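Local coordinates for catalase (Pseudomonas syringae, PDB 1M7S), which decomposes hydrogen peroxide into water and oxygen at a buried heme, protecting cells from the toxic effects of the peroxide, at residues F130-I135 with T407-F412; A168-T173 with T276-D281; G192-K197 with Q326-S331; V205-F210 with P319-L324. All blocks are in the same frame, centred on the assembly; numbering follows the deposited sequence.

Contact 1 of 4, residues F130-I135 with T407-F412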
# COMPACT_ATOMS: atom_id res chain seq x y z
N PHE A 130 -10.17 -26.03 16.79
CA PHE A 130 -9.70 -25.97 18.17
C PHE A 130 -10.52 -25.02 19.01
O PHE A 130 -10.48 -25.19 20.25
CB PHE A 130 -8.24 -25.52 18.18
CG PHE A 130 -7.37 -26.30 17.21
CD1 PHE A 130 -7.11 -25.83 15.94
CD2 PHE A 130 -6.72 -27.44 17.66
CE1 PHE A 130 -6.29 -26.54 15.07
CE2 PHE A 130 -5.88 -28.15 16.82
CZ PHE A 130 -5.67 -27.72 15.52
N ILE A 131 -11.09 -23.97 18.39
CA ILE A 131 -11.79 -23.00 19.25
C ILE A 131 -13.22 -22.81 18.75
O ILE A 131 -13.47 -23.32 17.66
CB ILE A 131 -11.07 -21.63 19.24
CG1 ILE A 131 -10.83 -21.18 17.81
CG2 ILE A 131 -9.80 -21.72 20.08
CD1 ILE A 131 -10.33 -19.73 17.66
N ARG A 132 -14.09 -22.17 19.55
CA ARG A 132 -15.46 -22.07 19.04
C ARG A 132 -15.97 -20.66 18.88
O ARG A 132 -17.19 -20.51 18.64
CB ARG A 132 -16.36 -22.87 20.01
CG ARG A 132 -16.24 -22.39 21.45
CD ARG A 132 -17.28 -23.03 22.34
NE ARG A 132 -17.35 -24.48 22.41
CZ ARG A 132 -17.10 -25.13 23.55
NH1 ARG A 132 -17.29 -26.45 23.57
NH2 ARG A 132 -16.64 -24.45 24.62
N ASP A 133 -15.09 -19.65 19.12
CA ASP A 133 -15.55 -18.27 18.97
C ASP A 133 -14.44 -17.53 18.25
O ASP A 133 -13.30 -17.65 18.70
CB ASP A 133 -15.94 -17.62 20.32
CG ASP A 133 -16.60 -16.27 20.18
OD1 ASP A 133 -16.06 -15.40 19.44
OD2 ASP A 133 -17.68 -15.97 20.81
N ALA A 134 -14.72 -16.81 17.19
CA ALA A 134 -13.70 -16.09 16.41
C ALA A 134 -12.98 -15.00 17.17
O ALA A 134 -11.84 -14.70 16.79
CB ALA A 134 -14.33 -15.53 15.13
N ILE A 135 -13.53 -14.49 18.29
CA ILE A 135 -12.72 -13.53 19.06
C ILE A 135 -11.42 -14.16 19.54
O ILE A 135 -10.45 -13.43 19.83
CB ILE A 135 -13.62 -12.93 20.17
CG1 ILE A 135 -13.10 -11.57 20.64
CG2 ILE A 135 -13.78 -13.90 21.35
CD1 ILE A 135 -14.20 -10.81 21.38
N THR A 407 -24.18 -22.60 25.98
CA THR A 407 -24.63 -23.29 27.18
C THR A 407 -24.39 -24.79 27.26
O THR A 407 -24.71 -25.39 28.31
CB THR A 407 -26.15 -23.06 27.34
OG1 THR A 407 -26.85 -23.43 26.14
CG2 THR A 407 -26.42 -21.60 27.64
N ARG A 408 -24.01 -25.47 26.20
CA ARG A 408 -23.70 -26.89 26.24
C ARG A 408 -22.25 -27.03 25.76
O ARG A 408 -22.03 -26.54 24.64
CB ARG A 408 -24.59 -27.65 25.23
CG ARG A 408 -26.02 -27.82 25.75
CD ARG A 408 -26.92 -28.39 24.63
NE ARG A 408 -27.16 -27.37 23.60
CZ ARG A 408 -27.88 -27.44 22.51
NH1 ARG A 408 -28.48 -28.57 22.19
NH2 ARG A 408 -27.97 -26.38 21.69
N GLU A 409 -21.30 -27.48 26.57
CA GLU A 409 -19.93 -27.55 26.00
C GLU A 409 -19.46 -28.94 25.63
O GLU A 409 -18.71 -29.09 24.64
CB GLU A 409 -18.99 -26.99 27.07
CG GLU A 409 -19.10 -25.47 27.26
CD GLU A 409 -17.88 -25.01 28.04
OE1 GLU A 409 -16.74 -24.91 27.51
OE2 GLU A 409 -18.08 -24.76 29.26
N GLN A 410 -19.73 -29.92 26.49
CA GLN A 410 -19.28 -31.31 26.28
C GLN A 410 -17.87 -31.38 25.69
O GLN A 410 -17.60 -31.91 24.60
CB GLN A 410 -20.31 -32.01 25.37
CG GLN A 410 -20.09 -33.53 25.38
CD GLN A 410 -20.89 -34.19 24.27
OE1 GLN A 410 -20.45 -34.37 23.14
NE2 GLN A 410 -22.15 -34.51 24.67
N ASN A 411 -16.88 -30.86 26.43
CA ASN A 411 -15.55 -30.74 25.84
C ASN A 411 -14.73 -31.98 25.70
O ASN A 411 -13.69 -31.88 25.00
CB ASN A 411 -14.68 -29.74 26.66
CG ASN A 411 -15.25 -28.34 26.59
OD1 ASN A 411 -15.71 -27.84 25.55
ND2 ASN A 411 -15.22 -27.71 27.73
N PHE A 412 -15.07 -33.07 26.34
CA PHE A 412 -14.20 -34.25 26.32
C PHE A 412 -14.76 -35.50 25.67
O PHE A 412 -13.98 -36.39 25.29
CB PHE A 412 -13.77 -34.58 27.79
CG PHE A 412 -13.34 -33.35 28.54
CD1 PHE A 412 -14.18 -32.77 29.48
CD2 PHE A 412 -12.16 -32.71 28.21
CE1 PHE A 412 -13.82 -31.59 30.14
CE2 PHE A 412 -11.79 -31.54 28.89
CZ PHE A 412 -12.61 -30.98 29.85

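Contact 2 of 4, residues A168-T173 with T276-D281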
# COMPACT_ATOMS: atom_id res chain seq x y z
N ALA A 168 -10.52 -27.32 22.94
CA ALA A 168 -9.55 -27.76 21.92
C ALA A 168 -9.09 -29.22 21.97
O ALA A 168 -8.47 -29.73 21.04
CB ALA A 168 -8.30 -26.93 22.10
N THR A 169 -9.57 -29.98 22.96
CA THR A 169 -9.14 -31.35 23.17
C THR A 169 -9.39 -32.24 21.97
O THR A 169 -8.50 -33.00 21.53
CB THR A 169 -9.76 -31.95 24.45
OG1 THR A 169 -9.50 -31.02 25.50
CG2 THR A 169 -9.22 -33.32 24.89
N ARG A 170 -10.60 -32.17 21.39
CA ARG A 170 -10.86 -33.11 20.25
C ARG A 170 -9.96 -32.77 19.08
O ARG A 170 -9.34 -33.66 18.47
CB ARG A 170 -12.35 -32.93 19.88
CG ARG A 170 -12.78 -33.94 18.79
CD ARG A 170 -14.11 -33.48 18.14
NE ARG A 170 -14.55 -34.64 17.35
CZ ARG A 170 -14.12 -35.15 16.19
NH1 ARG A 170 -13.24 -34.56 15.40
NH2 ARG A 170 -14.69 -36.30 15.83
N THR A 171 -9.85 -31.51 18.68
CA THR A 171 -9.02 -31.19 17.51
C THR A 171 -7.53 -31.32 17.76
O THR A 171 -6.77 -31.67 16.84
CB THR A 171 -9.42 -29.86 16.86
OG1 THR A 171 -10.87 -29.97 16.70
CG2 THR A 171 -8.77 -29.64 15.51
N LEU A 172 -7.00 -31.10 18.97
CA LEU A 172 -5.61 -31.40 19.25
C LEU A 172 -5.35 -32.90 19.14
O LEU A 172 -4.27 -33.33 18.74
CB LEU A 172 -5.24 -30.97 20.70
CG LEU A 172 -5.18 -29.43 20.79
CD1 LEU A 172 -5.14 -29.08 22.28
CD2 LEU A 172 -3.95 -28.97 20.02
N THR A 173 -6.34 -33.73 19.41
CA THR A 173 -6.21 -35.20 19.25
C THR A 173 -6.06 -35.50 17.77
O THR A 173 -5.13 -36.24 17.39
CB THR A 173 -7.48 -35.88 19.82
OG1 THR A 173 -7.46 -35.62 21.22
CG2 THR A 173 -7.56 -37.39 19.61
N THR A 276 -16.26 -27.17 17.51
CA THR A 276 -15.48 -28.25 18.04
C THR A 276 -16.22 -29.58 18.04
O THR A 276 -15.67 -30.60 18.47
CB THR A 276 -15.02 -27.95 19.50
OG1 THR A 276 -16.12 -27.93 20.44
CG2 THR A 276 -14.22 -26.67 19.45
N LYS A 277 -17.37 -29.68 17.32
CA LYS A 277 -18.13 -30.90 17.33
C LYS A 277 -18.50 -31.43 15.95
O LYS A 277 -18.81 -30.67 15.03
CB LYS A 277 -19.52 -30.61 18.04
CG LYS A 277 -19.43 -30.21 19.51
CD LYS A 277 -19.00 -31.40 20.38
CE LYS A 277 -19.03 -31.00 21.86
NZ LYS A 277 -17.83 -30.09 22.08
N ILE A 278 -18.49 -32.76 15.86
CA ILE A 278 -19.04 -33.41 14.67
C ILE A 278 -20.50 -33.77 15.03
O ILE A 278 -20.88 -33.62 16.19
CB ILE A 278 -18.30 -34.69 14.29
CG1 ILE A 278 -18.35 -35.77 15.37
CG2 ILE A 278 -16.83 -34.39 13.97
CD1 ILE A 278 -18.06 -37.16 14.80
N TRP A 279 -21.29 -34.24 14.09
CA TRP A 279 -22.66 -34.70 14.42
C TRP A 279 -22.63 -36.23 14.20
O TRP A 279 -22.73 -36.68 13.06
CB TRP A 279 -23.65 -34.07 13.46
CG TRP A 279 -23.83 -32.59 13.51
CD1 TRP A 279 -23.39 -31.71 14.47
CD2 TRP A 279 -24.62 -31.82 12.60
NE1 TRP A 279 -23.82 -30.43 14.19
CE2 TRP A 279 -24.59 -30.49 13.03
CE3 TRP A 279 -25.33 -32.15 11.43
CZ2 TRP A 279 -25.21 -29.45 12.35
CZ3 TRP A 279 -25.98 -31.11 10.77
CH2 TRP A 279 -25.91 -29.79 11.20
N PRO A 280 -22.40 -36.97 15.26
CA PRO A 280 -22.11 -38.38 15.18
C PRO A 280 -23.18 -39.25 14.56
O PRO A 280 -22.79 -40.18 13.83
CB PRO A 280 -21.84 -38.90 16.62
CG PRO A 280 -21.80 -37.63 17.42
CD PRO A 280 -22.27 -36.44 16.61
N ASP A 281 -24.45 -39.03 14.84
CA ASP A 281 -25.43 -39.97 14.27
C ASP A 281 -26.31 -39.43 13.16
O ASP A 281 -27.16 -40.21 12.67
CB ASP A 281 -26.25 -40.54 15.45
CG ASP A 281 -25.37 -41.08 16.55
OD1 ASP A 281 -24.60 -42.04 16.28
OD2 ASP A 281 -25.37 -40.49 17.66

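Contact 3 of 4, residues G192-K197 with Q326-S331. With HEM (protoporphyrin IX containing Fe), chain E.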
# COMPACT_ATOMS: atom_id res chain seq x y z
N GLY A 192 -16.55 -28.78 5.79
CA GLY A 192 -16.89 -27.38 5.97
C GLY A 192 -16.68 -26.94 7.41
O GLY A 192 -16.50 -25.74 7.64
N VAL A 193 -16.63 -27.90 8.32
CA VAL A 193 -16.56 -27.74 9.76
C VAL A 193 -17.88 -27.23 10.33
O VAL A 193 -18.55 -27.97 11.08
CB VAL A 193 -15.37 -26.91 10.24
CG1 VAL A 193 -15.34 -26.86 11.74
CG2 VAL A 193 -14.07 -27.58 9.74
N HIS A 194 -18.27 -26.03 10.00
CA HIS A 194 -19.50 -25.46 10.52
C HIS A 194 -20.75 -26.01 9.84
O HIS A 194 -20.67 -26.41 8.68
CB HIS A 194 -19.56 -23.96 10.15
CG HIS A 194 -18.27 -23.24 10.33
ND1 HIS A 194 -17.77 -23.04 11.60
CD2 HIS A 194 -17.36 -22.73 9.45
CE1 HIS A 194 -16.61 -22.40 11.50
NE2 HIS A 194 -16.36 -22.19 10.23
N ALA A 195 -21.88 -25.87 10.51
CA ALA A 195 -23.16 -26.05 9.86
C ALA A 195 -23.38 -24.72 9.11
O ALA A 195 -23.09 -23.64 9.63
CB ALA A 195 -24.28 -26.10 10.91
N TYR A 196 -23.82 -24.82 7.84
CA TYR A 196 -24.19 -23.71 7.02
C TYR A 196 -25.75 -23.76 6.97
O TYR A 196 -26.30 -24.80 7.30
CB TYR A 196 -23.69 -23.82 5.58
CG TYR A 196 -22.23 -23.37 5.52
CD1 TYR A 196 -21.24 -24.21 5.96
CD2 TYR A 196 -21.88 -22.10 5.07
CE1 TYR A 196 -19.90 -23.82 5.96
CE2 TYR A 196 -20.54 -21.70 5.02
CZ TYR A 196 -19.58 -22.57 5.49
OH TYR A 196 -18.24 -22.21 5.49
N LYS A 197 -26.33 -22.64 6.66
CA LYS A 197 -27.80 -22.59 6.63
C LYS A 197 -28.21 -22.57 5.16
O LYS A 197 -27.86 -21.63 4.43
CB LYS A 197 -28.25 -21.37 7.41
CG LYS A 197 -29.66 -20.89 7.40
CD LYS A 197 -29.92 -19.48 7.92
CE LYS A 197 -29.33 -19.20 9.31
NZ LYS A 197 -30.00 -17.97 9.87
N GLN A 326 -19.28 -16.88 12.08
CA GLN A 326 -19.67 -15.49 12.05
C GLN A 326 -18.44 -14.59 11.87
O GLN A 326 -18.44 -13.67 11.04
CB GLN A 326 -20.44 -15.13 13.33
CG GLN A 326 -21.82 -15.85 13.43
CD GLN A 326 -22.82 -15.01 12.64
OE1 GLN A 326 -22.90 -13.81 12.81
NE2 GLN A 326 -23.62 -15.64 11.75
N GLY A 327 -17.39 -14.81 12.66
CA GLY A 327 -16.15 -14.04 12.47
C GLY A 327 -15.51 -14.23 11.11
O GLY A 327 -14.93 -13.27 10.54
N ARG A 328 -15.62 -15.42 10.54
CA ARG A 328 -15.01 -15.75 9.24
C ARG A 328 -15.74 -15.02 8.12
O ARG A 328 -15.09 -14.61 7.16
CB ARG A 328 -15.01 -17.24 8.98
CG ARG A 328 -14.25 -18.07 10.02
CD ARG A 328 -14.36 -19.57 9.63
NE ARG A 328 -13.53 -19.78 8.44
CZ ARG A 328 -13.79 -20.78 7.59
NH1 ARG A 328 -14.84 -21.59 7.86
NH2 ARG A 328 -13.02 -20.98 6.56
N VAL A 329 -17.04 -14.72 8.33
CA VAL A 329 -17.75 -13.92 7.30
C VAL A 329 -17.15 -12.54 7.14
O VAL A 329 -17.11 -11.97 6.05
CB VAL A 329 -19.25 -13.87 7.67
CG1 VAL A 329 -20.03 -12.96 6.75
CG2 VAL A 329 -19.76 -15.32 7.51
N PHE A 330 -16.53 -11.99 8.16
CA PHE A 330 -15.89 -10.70 8.13
C PHE A 330 -14.41 -10.80 7.69
O PHE A 330 -13.92 -9.97 6.87
CB PHE A 330 -15.94 -10.05 9.55
CG PHE A 330 -15.06 -8.79 9.56
CD1 PHE A 330 -15.48 -7.66 8.91
CD2 PHE A 330 -13.82 -8.78 10.19
CE1 PHE A 330 -14.69 -6.51 8.87
CE2 PHE A 330 -13.01 -7.65 10.14
CZ PHE A 330 -13.44 -6.52 9.47
N SER A 331 -13.70 -11.72 8.34
CA SER A 331 -12.22 -11.68 8.22
C SER A 331 -11.56 -11.94 6.88
O SER A 331 -10.49 -11.37 6.56
CB SER A 331 -11.69 -12.70 9.27
OG SER A 331 -10.28 -12.68 9.13
CHA HEM E . -7.38 -18.71 5.44
CHB HEM E . -9.91 -22.61 6.78
CHC HEM E . -11.02 -20.44 10.95
CHD HEM E . -9.33 -16.24 9.19
C1A HEM E . -7.97 -19.96 5.46
C2A HEM E . -7.82 -20.97 4.39
C3A HEM E . -8.51 -22.04 4.76
C4A HEM E . -9.10 -21.76 6.06
CMA HEM E . -8.73 -23.37 4.01
CAA HEM E . -6.99 -20.70 3.12
CBA HEM E . -7.85 -20.34 1.86
CGA HEM E . -6.91 -20.30 0.62
O1A HEM E . -6.77 -19.14 0.15
O2A HEM E . -6.51 -21.43 0.28
C1B HEM E . -10.46 -22.36 8.01
C2B HEM E . -11.38 -23.24 8.72
C3B HEM E . -11.67 -22.64 9.90
C4B HEM E . -10.97 -21.39 9.93
CMB HEM E . -11.84 -24.60 8.19
CAB HEM E . -12.55 -23.09 11.06
CBB HEM E . -13.56 -23.93 10.94
C1C HEM E . -10.75 -19.11 10.78
C2C HEM E . -11.23 -18.05 11.63
C3C HEM E . -10.79 -16.89 11.13
C4C HEM E . -9.98 -17.20 9.98
CMC HEM E . -12.16 -18.22 12.86
CAC HEM E . -11.01 -15.44 11.62
CBC HEM E . -12.17 -14.98 12.12
C1D HEM E . -8.59 -16.58 8.05
C2D HEM E . -7.83 -15.64 7.25
C3D HEM E . -7.29 -16.30 6.23
C4D HEM E . -7.71 -17.69 6.35
CMD HEM E . -7.71 -14.15 7.64
CAD HEM E . -6.40 -15.75 5.08
CBD HEM E . -7.30 -15.45 3.83
CGD HEM E . -6.58 -14.72 2.71
O1D HEM E . -7.07 -14.87 1.54
O2D HEM E . -5.58 -13.99 2.91
NA HEM E . -8.71 -20.50 6.47
NB HEM E . -10.24 -21.22 8.75
NC HEM E . -9.96 -18.57 9.79
ND HEM E . -8.53 -17.82 7.43
FE HEM E . -9.42 -19.50 8.08
O HOH W 1 -16.27 -23.61 6.11
O HOH W 2 -7.76 -20.72 9.53

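Contact 4 of 4, residues V205-F210 with P319-L324. With HEM (protoporphyrin IX containing Fe), chain E.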
# COMPACT_ATOMS: atom_id res chain seq x y z
N VAL A 205 -35.54 -22.91 6.38
CA VAL A 205 -34.10 -23.11 6.59
C VAL A 205 -33.77 -24.49 7.08
O VAL A 205 -34.51 -25.12 7.84
CB VAL A 205 -33.83 -22.00 7.65
CG1 VAL A 205 -32.73 -22.34 8.61
CG2 VAL A 205 -33.57 -20.67 6.92
N HIS A 206 -32.60 -25.04 6.76
CA HIS A 206 -32.08 -26.27 7.26
C HIS A 206 -30.57 -26.02 7.59
O HIS A 206 -30.00 -25.19 6.91
CB HIS A 206 -32.11 -27.47 6.34
CG HIS A 206 -33.49 -28.03 6.11
ND1 HIS A 206 -34.38 -27.35 5.28
CD2 HIS A 206 -34.10 -29.15 6.53
CE1 HIS A 206 -35.52 -28.04 5.22
NE2 HIS A 206 -35.37 -29.13 5.95
N TYR A 207 -30.09 -26.68 8.65
CA TYR A 207 -28.67 -26.53 8.97
C TYR A 207 -27.94 -27.72 8.36
O TYR A 207 -28.30 -28.89 8.57
CB TYR A 207 -28.48 -26.47 10.50
CG TYR A 207 -28.95 -25.14 11.05
CD1 TYR A 207 -30.23 -25.00 11.63
CD2 TYR A 207 -28.15 -24.01 10.97
CE1 TYR A 207 -30.64 -23.78 12.11
CE2 TYR A 207 -28.56 -22.78 11.47
CZ TYR A 207 -29.83 -22.66 12.03
OH TYR A 207 -30.28 -21.46 12.52
N VAL A 208 -26.86 -27.46 7.63
CA VAL A 208 -26.19 -28.57 6.94
C VAL A 208 -24.68 -28.55 7.14
O VAL A 208 -24.07 -27.48 7.05
CB VAL A 208 -26.47 -28.35 5.41
CG1 VAL A 208 -25.76 -29.39 4.60
CG2 VAL A 208 -27.97 -28.37 5.09
N LYS A 209 -24.11 -29.73 7.32
CA LYS A 209 -22.66 -29.88 7.32
C LYS A 209 -22.24 -30.50 5.97
O LYS A 209 -22.93 -31.34 5.40
CB LYS A 209 -22.22 -30.74 8.47
CG LYS A 209 -22.18 -29.90 9.75
CD LYS A 209 -21.48 -30.77 10.80
CE LYS A 209 -21.38 -29.95 12.08
NZ LYS A 209 -20.02 -29.90 12.60
N PHE A 210 -21.12 -30.06 5.42
CA PHE A 210 -20.59 -30.56 4.14
C PHE A 210 -19.32 -31.38 4.34
O PHE A 210 -18.44 -31.02 5.14
CB PHE A 210 -20.17 -29.39 3.24
CG PHE A 210 -21.31 -28.53 2.78
CD1 PHE A 210 -22.11 -28.93 1.69
CD2 PHE A 210 -21.61 -27.33 3.38
CE1 PHE A 210 -23.16 -28.16 1.27
CE2 PHE A 210 -22.64 -26.54 2.94
CZ PHE A 210 -23.44 -26.94 1.87
N PRO A 319 -24.62 -18.21 6.19
CA PRO A 319 -23.93 -18.58 7.42
C PRO A 319 -24.93 -18.94 8.53
O PRO A 319 -26.03 -18.39 8.61
CB PRO A 319 -23.11 -17.36 7.85
CG PRO A 319 -23.84 -16.24 7.18
CD PRO A 319 -24.63 -16.74 5.97
N SER A 320 -24.55 -19.94 9.33
CA SER A 320 -25.36 -20.28 10.51
C SER A 320 -24.85 -19.37 11.64
O SER A 320 -23.92 -18.58 11.41
CB SER A 320 -25.12 -21.75 10.87
OG SER A 320 -23.77 -21.81 11.37
N GLU A 321 -25.38 -19.52 12.85
CA GLU A 321 -24.99 -18.73 14.00
C GLU A 321 -23.82 -19.31 14.76
O GLU A 321 -23.50 -18.83 15.86
CB GLU A 321 -26.22 -18.55 14.96
CG GLU A 321 -27.35 -17.75 14.26
CD GLU A 321 -28.06 -18.55 13.18
OE1 GLU A 321 -28.27 -19.80 13.24
OE2 GLU A 321 -28.41 -17.96 12.12
N ASP A 322 -23.08 -20.26 14.17
CA ASP A 322 -21.86 -20.79 14.76
C ASP A 322 -20.97 -19.57 14.96
O ASP A 322 -20.67 -18.84 14.00
CB ASP A 322 -21.23 -21.78 13.77
CG ASP A 322 -19.85 -22.28 14.02
OD1 ASP A 322 -18.99 -21.53 14.54
OD2 ASP A 322 -19.58 -23.48 13.69
N ARG A 323 -20.55 -19.34 16.20
CA ARG A 323 -19.79 -18.15 16.48
C ARG A 323 -18.39 -18.04 15.90
O ARG A 323 -17.90 -16.90 15.77
CB ARG A 323 -19.67 -18.00 18.02
CG ARG A 323 -21.07 -17.69 18.53
CD ARG A 323 -21.00 -17.55 20.06
NE ARG A 323 -22.36 -17.57 20.63
CZ ARG A 323 -22.54 -17.56 21.97
NH1 ARG A 323 -21.53 -17.52 22.81
NH2 ARG A 323 -23.79 -17.53 22.41
N LEU A 324 -17.78 -19.12 15.48
CA LEU A 324 -16.50 -19.09 14.81
C LEU A 324 -16.74 -18.66 13.36
O LEU A 324 -16.02 -17.84 12.77
CB LEU A 324 -15.92 -20.53 14.86
CG LEU A 324 -14.44 -20.60 14.49
CD1 LEU A 324 -13.61 -19.82 15.49
CD2 LEU A 324 -14.03 -22.06 14.41
CHA HEM E . -7.38 -18.71 5.44
CHB HEM E . -9.91 -22.61 6.78
CHC HEM E . -11.02 -20.44 10.95
CHD HEM E . -9.33 -16.24 9.19
C1A HEM E . -7.97 -19.96 5.46
C2A HEM E . -7.82 -20.97 4.39
C3A HEM E . -8.51 -22.04 4.76
C4A HEM E . -9.10 -21.76 6.06
CMA HEM E . -8.73 -23.37 4.01
CAA HEM E . -6.99 -20.70 3.12
CBA HEM E . -7.85 -20.34 1.86
CGA HEM E . -6.91 -20.30 0.62
O1A HEM E . -6.77 -19.14 0.15
O2A HEM E . -6.51 -21.43 0.28
C1B HEM E . -10.46 -22.36 8.01
C2B HEM E . -11.38 -23.24 8.72
C3B HEM E . -11.67 -22.64 9.90
C4B HEM E . -10.97 -21.39 9.93
CMB HEM E . -11.84 -24.60 8.19
CAB HEM E . -12.55 -23.09 11.06
CBB HEM E . -13.56 -23.93 10.94
C1C HEM E . -10.75 -19.11 10.78
C2C HEM E . -11.23 -18.05 11.63
C3C HEM E . -10.79 -16.89 11.13
C4C HEM E . -9.98 -17.20 9.98
CMC HEM E . -12.16 -18.22 12.86
CAC HEM E . -11.01 -15.44 11.62
CBC HEM E . -12.17 -14.98 12.12
C1D HEM E . -8.59 -16.58 8.05
C2D HEM E . -7.83 -15.64 7.25
C3D HEM E . -7.29 -16.30 6.23
C4D HEM E . -7.71 -17.69 6.35
CMD HEM E . -7.71 -14.15 7.64
CAD HEM E . -6.40 -15.75 5.08
CBD HEM E . -7.30 -15.45 3.83
CGD HEM E . -6.58 -14.72 2.71
O1D HEM E . -7.07 -14.87 1.54
O2D HEM E . -5.58 -13.99 2.91
NA HEM E . -8.71 -20.50 6.47
NB HEM E . -10.24 -21.22 8.75
NC HEM E . -9.96 -18.57 9.79
ND HEM E . -8.53 -17.82 7.43
FE HEM E . -9.42 -19.50 8.08
O HOH W 2 -7.76 -20.72 9.53

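Contact 1 of 4, residues F130-I135 with T407-F412
The guanidinium of Arg132 meets Glu409 and Asn411 at its edge, near its own plane, and the planes of the three groups show how differently the two partners are turned. The amide of Asn411 lies 30° from the guanidinium plane, whereas the carboxylate of Glu409 stands 75° from it. Beyond the polar cluster, one face of the Phe412 ring is covered by CB of Asn411, centred 3.9 Å above it. Each terminal nitrogen of Arg132 has its own acceptor. NH1 gives a hydrogen bond to OD1 of Asn411 at 2.9 Å, entering nearly along the C=O axis. NH2 makes a salt bridge to OE1 of Glu409, also 2.9 Å, on the anti side and tilted somewhat out of the carboxylate plane. A second donor reaches that same oxygen: ND2 of Asn411 lies 3.2 Å from OE1 of Glu409, above the carboxylate plane and on the face opposite to Arg132 NH2. Asn411 thus accepts from the arginine and donates to its counter-ion, which fixes the amide flip. The bend in the Arg132 chain at chi3 (56°) turns the guanidinium so that both nitrogens face the 407-412 loop. Asp274 forms a further salt bridge with NH1, so the arginine charge is shared between two carboxylates. Nearby, Asp133 OD1 accepts from the backbone N of Ile135, 2.9 Å away, in an Asx turn just ahead of helix 137-144. One arginine thus joins two loops, one leading from barrel strand 117-124 and the other into helix 413-421 of the helical domain characteristic of catalases.

Contact 2 of 4, residues A168-T173 with T276-D281
Arg170 reaches out from helix 169-176 and touches the 276-281 loop at two places, once with its aliphatic chain and once with its guanidinium. The tight part is at the inner end, where CD of Arg170 lies 3.3 Å from the carbonyl O of Thr276; the nearest CA atoms, those of Arg170 and Thr276, are 7.1 Å apart. With CG trans to the backbone N (chi1 -175°) and the chain extended as far as NE, the side chain runs outward past this carbonyl. Farther along, the packing passes to Ile278, which is partly exposed and forms the more open side of the contact. Its CG2 sits over one face of the guanidinium, offset toward the rim and 3.4 Å from NH2 of Arg170. The two side chains cross at about a right angle, and CD1 of Ile278 also comes within 3.6 Å of Arg170 NH2. The polar work is done by residues beyond this pair. NH1 of Arg170 bonds to OG1 of Thr128, while OG1 of Thr276 bonds to Asp274, an aspartate that also forms a salt bridge with Lys277. Within the helix, Thr173 OG1 donates to the carbonyl O of Thr169 at 2.8 Å; the Thr173 backbone N reaches that oxygen from the opposite face, so the threonine side chain is tied back to its own helix. Chemically, the contact sets a methyl group over one face of a cationic group, near its rim: the guanidinium meets Ile278 by van der Waals contact, while its NE and NH1 are hydrogen-bonded outside the two segments.

Contact 3 of 4, residues G192-K197 with Q326-S331
Arg328 is unusual in laying its guanidinium over the heme while its edge is engaged by His194. Its NH2 is 3.2 Å from heme C1B, and heme C2B lies 3.5 Å above the guanidinium plane, offset toward the rim. NH1 donates to NE2 of His194 at 2.9 Å, in the plane of the imidazole, although the two planes differ by 38°. Since NE2 accepts, the proton of this imidazole should be on ND1, whose partner is Asp322. A bend at chi3 of Arg328 (71°) swings the guanidinium from the helix across the porphyrin. Water 1 completes the edge: it accepts from Arg328 NH1 and from Tyr196 OH and donates to Gly192 O, 2.6 Å away. At the heme rim, Val193 CG1 lies 3.5 Å from the vinyl carbon CBB. NH2 of Arg328 also bonds to OH of Tyr332, probably the axial ligand of the iron, as in related catalases, and so helps to position it. Arg328 and Tyr332 on helix 323-339, backed by His194 from strand 190-199 and Asp322 at the helix N-cap, form the proximal side of the catalase heme pocket.

Contact 4 of 4, residues V205-F210 with P319-L324
Tyr207 reaches from strand 205-214 to the turn before helix 323-339, and its ring is met at the edge by both Ser320 and Glu321. CB of Ser320 lies in the ring plane, 3.6 Å from CE2 of Tyr207. The phenol OH donates to OE1 of Glu321 at 2.7 Å, on the syn side of the carboxylate but tilted out of its plane; ring and carboxylate stand 90° apart. This crossing depends on the glutamate's conformation: CG is beside the backbone N, and a bend at chi2 (72°) turns the carboxylate toward the tyrosine hydroxyl. In Ser320, OG lies between the backbone N and the carbonyl carbon (chi1 70°), where it accepts from the backbone N of Asp322 at 3.3 Å to close an ST turn; its stronger partner is the carbonyl of Ala195. Asp322 then caps the helix, its OD1 accepting from the backbone N of Leu324, 2.9 Å away. Leu324 in turn brings its CD1 to 3.4 Å from heme CMC, so the turn that receives the tyrosine leads directly into the heme pocket. OE2 of Glu321 forms a salt bridge with Lys197, so its two carboxylate oxygens serve a phenol and an ammonium. This pairing would be expected to keep the buried glutamate ionised and to fix its rotation.

Contacts 3 and 4 are closest, their centres about 7 Å apart; strands 190-199 and 205-214 are neighbours in the antiparallel sheet, and both contacts use helix 323-339 and touch the heme. Contacts 1 and 2, centres about 10 Å apart, lie to the helical-domain side, joined by Lys277 to Glu409. Contact 2 is about 17 Å from contact 3 and 16 Å from contact 4, and Lys209 bonds to the carbonyl of Lys277. Along the chain, contact 1 encloses the other three, contact 4 is nested within contact 3, and contact 2 crosses both. Barrel strands and helix 323-339 thus meet near the heme, while contacts 1 and 2 connect outward toward helix 413-421; contacts 1, 3 and 4 also touch the second subunit.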